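Spindle pole body-associated protein VIK1 (Saccharomyces cerevisiae, PDB 2O0A) recruits the minus end-directed kinesin Kar3 to microtubules, targets or maintains it at the spindle pole body, and as a Kar3-Vik1 heterodimer cross-links antiparallel microtubules. Local coordinates at residues A[22-30]-A[283-291]. Numbering follows the deposited sequence. Where two conformers were deposited one is given.
Sequences QKGTMRCYA and SEEVQTQLC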
loop_
_atom_site.group_PDB
_atom_site.type_symbol
_atom_site.label_atom_id
_atom_site.label_comp_id
_atom_site.label_asym_id
_atom_site.label_seq_id
_atom_site.Cartn_x
_atom_site.Cartn_y
_atom_site.Cartn_z
ATOM N N GLN A 22 10.383 1.450 -17.023
ATOM C CA GLN A 22 10.655 1.167 -18.443
ATOM C C GLN A 22 9.714 0.112 -19.032
ATOM O O GLN A 22 9.315 0.209 -20.206
ATOM C CB GLN A 22 12.113 0.733 -18.649
ATOM C CG GLN A 22 13.191 1.783 -18.328
ATOM C CD GLN A 22 14.578 1.163 -18.165
ATOM O OE1 GLN A 22 14.872 0.103 -18.725
ATOM N NE2 GLN A 22 15.435 1.828 -17.400
ATOM N N LYS A 23 9.365 -0.888 -18.226
ATOM C CA LYS A 23 8.549 -2.026 -18.678
ATOM C C LYS A 23 7.038 -1.845 -18.444
ATOM O O LYS A 23 6.245 -2.739 -18.783
ATOM C CB LYS A 23 9.056 -3.329 -18.041
ATOM C CG LYS A 23 10.459 -3.763 -18.509
ATOM C CD LYS A 23 10.843 -5.125 -17.944
ATOM C CE LYS A 23 12.103 -5.660 -18.608
ATOM N NZ LYS A 23 12.398 -7.091 -18.249
ATOM N N GLY A 24 6.655 -0.694 -17.878
ATOM C CA GLY A 24 5.250 -0.351 -17.616
ATOM C C GLY A 24 4.566 -1.391 -16.748
ATOM O O GLY A 24 3.354 -1.617 -16.862
ATOM N N THR A 25 5.357 -1.999 -15.865
ATOM C CA THR A 25 4.930 -3.107 -15.023
ATOM C C THR A 25 4.076 -2.601 -13.859
ATOM O O THR A 25 4.361 -1.543 -13.295
ATOM C CB THR A 25 6.156 -3.851 -14.431
ATOM O OG1 THR A 25 7.171 -4.001 -15.436
ATOM C CG2 THR A 25 5.745 -5.221 -13.937
ATOM N N MET A 26 3.043 -3.365 -13.516
ATOM C CA MET A 26 2.226 -3.061 -12.343
ATOM C C MET A 26 2.944 -3.595 -11.103
ATOM O O MET A 26 3.205 -4.801 -10.994
ATOM C CB MET A 26 0.826 -3.673 -12.471
ATOM C CG MET A 26 -0.039 -3.496 -11.236
ATOM S SD MET A 26 -0.290 -1.754 -10.831
ATOM C CE MET A 26 -1.385 -1.265 -12.148
ATOM N N ARG A 27 3.267 -2.693 -10.173
ATOM C CA ARG A 27 4.044 -3.054 -8.988
ATOM C C ARG A 27 3.258 -3.971 -8.066
ATOM O O ARG A 27 2.124 -3.671 -7.681
ATOM C CB ARG A 27 4.454 -1.791 -8.225
ATOM C CG ARG A 27 5.590 -1.044 -8.853
ATOM C CD ARG A 27 5.768 0.326 -8.210
ATOM N NE ARG A 27 6.887 1.029 -8.831
ATOM C CZ ARG A 27 6.805 1.709 -9.971
ATOM N NH1 ARG A 27 5.662 1.769 -10.645
ATOM N NH2 ARG A 27 7.876 2.320 -10.451
ATOM N N CYS A 28 3.874 -5.107 -7.731
ATOM C CA CYS A 28 3.283 -6.091 -6.820
ATOM C C CYS A 28 4.401 -6.757 -6.031
ATOM O O CYS A 28 5.281 -7.426 -6.586
ATOM C CB CYS A 28 2.447 -7.106 -7.588
ATOM S SG CYS A 28 1.505 -8.226 -6.541
ATOM N N TYR A 29 4.392 -6.509 -4.725
ATOM C CA TYR A 29 5.438 -6.963 -3.833
ATOM C C TYR A 29 4.859 -7.895 -2.804
ATOM O O TYR A 29 3.747 -7.669 -2.353
ATOM C CB TYR A 29 6.032 -5.750 -3.119
ATOM C CG TYR A 29 6.902 -4.904 -4.027
ATOM C CD1 TYR A 29 8.280 -4.951 -3.899
ATOM C CD2 TYR A 29 6.345 -4.056 -5.008
ATOM C CE1 TYR A 29 9.105 -4.180 -4.717
ATOM C CE2 TYR A 29 7.165 -3.282 -5.833
ATOM C CZ TYR A 29 8.529 -3.356 -5.676
ATOM O OH TYR A 29 9.356 -2.595 -6.480
ATOM N N ALA A 30 5.602 -8.943 -2.443
ATOM C CA ALA A 30 5.176 -9.844 -1.371
ATOM C C ALA A 30 6.008 -9.567 -0.136
ATOM O O ALA A 30 7.239 -9.535 -0.207
ATOM C CB ALA A 30 5.350 -11.305 -1.807
ATOM N N SER A 283 -2.234 -12.175 -6.779
ATOM C CA SER A 283 -0.981 -11.548 -7.192
ATOM C C SER A 283 -0.744 -11.732 -8.691
ATOM O O SER A 283 -0.221 -10.836 -9.359
ATOM C CB SER A 283 0.200 -12.060 -6.354
ATOM O OG SER A 283 0.644 -13.344 -6.775
ATOM N N GLU A 284 -1.139 -12.885 -9.231
ATOM C CA GLU A 284 -1.009 -13.091 -10.682
ATOM C C GLU A 284 -1.968 -12.224 -11.518
ATOM O O GLU A 284 -1.585 -11.706 -12.568
ATOM C CB GLU A 284 -1.139 -14.575 -11.058
ATOM C CG GLU A 284 -0.553 -14.893 -12.432
ATOM C CD GLU A 284 -0.620 -16.364 -12.803
ATOM O OE1 GLU A 284 -0.392 -17.224 -11.925
ATOM O OE2 GLU A 284 -0.885 -16.660 -13.987
ATOM N N GLU A 285 -3.196 -12.055 -11.045
ATOM C CA GLU A 285 -4.172 -11.195 -11.704
ATOM C C GLU A 285 -3.757 -9.722 -11.683
ATOM O O GLU A 285 -3.932 -9.003 -12.663
ATOM C CB GLU A 285 -5.526 -11.332 -11.033
ATOM C CG GLU A 285 -6.151 -12.711 -11.107
ATOM C CD GLU A 285 -7.482 -12.709 -10.425
ATOM O OE1 GLU A 285 -7.501 -12.647 -9.174
ATOM O OE2 GLU A 285 -8.514 -12.734 -11.135
ATOM N N VAL A 286 -3.215 -9.281 -10.551
ATOM C CA VAL A 286 -2.729 -7.911 -10.434
ATOM C C VAL A 286 -1.694 -7.598 -11.514
ATOM O O VAL A 286 -1.753 -6.538 -12.149
ATOM C CB VAL A 286 -2.134 -7.645 -9.023
ATOM C CG1 VAL A 286 -1.276 -6.359 -9.002
ATOM C CG2 VAL A 286 -3.241 -7.582 -7.989
ATOM N N GLN A 287 -0.773 -8.534 -11.728
ATOM C CA GLN A 287 0.383 -8.313 -12.595
ATOM C C GLN A 287 0.157 -8.684 -14.063
ATOM O O GLN A 287 1.046 -8.460 -14.896
ATOM C CB GLN A 287 1.605 -9.058 -12.036
ATOM C CG GLN A 287 2.012 -8.573 -10.646
ATOM C CD GLN A 287 3.136 -9.390 -10.040
ATOM O OE1 GLN A 287 4.317 -9.091 -10.238
ATOM N NE2 GLN A 287 2.776 -10.415 -9.273
ATOM N N THR A 288 -1.014 -9.241 -14.381
ATOM C CA THR A 288 -1.321 -9.630 -15.769
ATOM C C THR A 288 -2.565 -8.960 -16.370
ATOM O O THR A 288 -2.660 -8.799 -17.593
ATOM C CB THR A 288 -1.414 -11.188 -15.958
ATOM O OG1 THR A 288 -2.461 -11.730 -15.142
ATOM C CG2 THR A 288 -0.094 -11.868 -15.619
ATOM N N GLN A 289 -3.500 -8.559 -15.520
ATOM C CA GLN A 289 -4.788 -8.050 -15.987
ATOM C C GLN A 289 -4.944 -6.535 -15.837
ATOM O O GLN A 289 -5.979 -5.973 -16.205
ATOM C CB GLN A 289 -5.932 -8.788 -15.291
ATOM C CG GLN A 289 -5.952 -10.291 -15.542
ATOM C CD GLN A 289 -7.299 -10.924 -15.225
ATOM O OE1 GLN A 289 -8.352 -10.385 -15.577
ATOM N NE2 GLN A 289 -7.271 -12.078 -14.569
ATOM N N LEU A 290 -3.913 -5.888 -15.295
ATOM C CA LEU A 290 -3.901 -4.432 -15.119
ATOM C C LEU A 290 -2.750 -3.790 -15.903
ATOM O O LEU A 290 -2.981 -2.941 -16.765
ATOM C CB LEU A 290 -3.836 -4.050 -13.628
ATOM C CG LEU A 290 -4.828 -4.640 -12.608
ATOM C CD1 LEU A 290 -4.400 -4.294 -11.186
ATOM C CD2 LEU A 290 -6.277 -4.200 -12.843
ATOM N N CYS A 291 -1.515 -4.202 -15.612
ATOM C CA CYS A 291 -0.328 -3.664 -16.290
ATOM C C CYS A 291 -0.676 -2.747 -17.463
ATOM O O CYS A 291 -0.001 -1.744 -17.704
ATOM C CB CYS A 291 0.585 -4.797 -16.769
ATOM S SG CYS A 291 1.764 -5.402 -15.536
#
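Met-26, in the loop leading into strand 27-32, and Cys-28 on that strand lean against the last turns of helix 276-289, and Cys-291, just past the helix, meets the loop at Thr-25 and Met-26. The backbone N-H of Met-26 points at the sulfur of Cys-291, with N to SG 3.1 Å and an N-H...S angle of 159°; the same SG also packs on Met-26 CB. The Met-26 side chain crosses Val-286 at about a right angle, chi1 of 175° setting CG opposite the backbone N and 3.8 Å from Val-286 CG1, and then bends so that its methyl CE reaches Leu-290 CB at 4.0 Å. Cys-28 CB sits over the face of the Gln-287 amide, 3.4 Å from Gln-287 CD, with Cys-28 SG beside NE2 and Ser-283 CB farther off.

Gln-287 is fixed by its amide: NE2 donates to Ser-283 O, one turn back, over 3.0 Å, almost within its own amide plane but well above the carbonyl plane of the acceptor, and it also bonds Lys-60 O. Replacing Gln-287 with an alanine removes this amide, which is likely to open a gap over Cys-28 CB and to leave Lys-60 O and Ser-283 O without the NE2 donor. Behind Val-286 and Leu-290 lies Phe-242 of helix 231-243, and Phe-266 of the neighbouring parallel strand touches both Met-26 and Val-286.

The axes of strand 27-30 and helix 283-289 are 160° apart and 8.5 Å at closest; here the last modelled helix packs against an early strand of the central sheet in this kinesin-like motor homology domain. The direct hold is apolar contact plus one N-H...S bond, usually weaker than N-H...O, so shape complementarity probably carries most of it, while the Gln-287 amide also ties the helix to Lys-60 O.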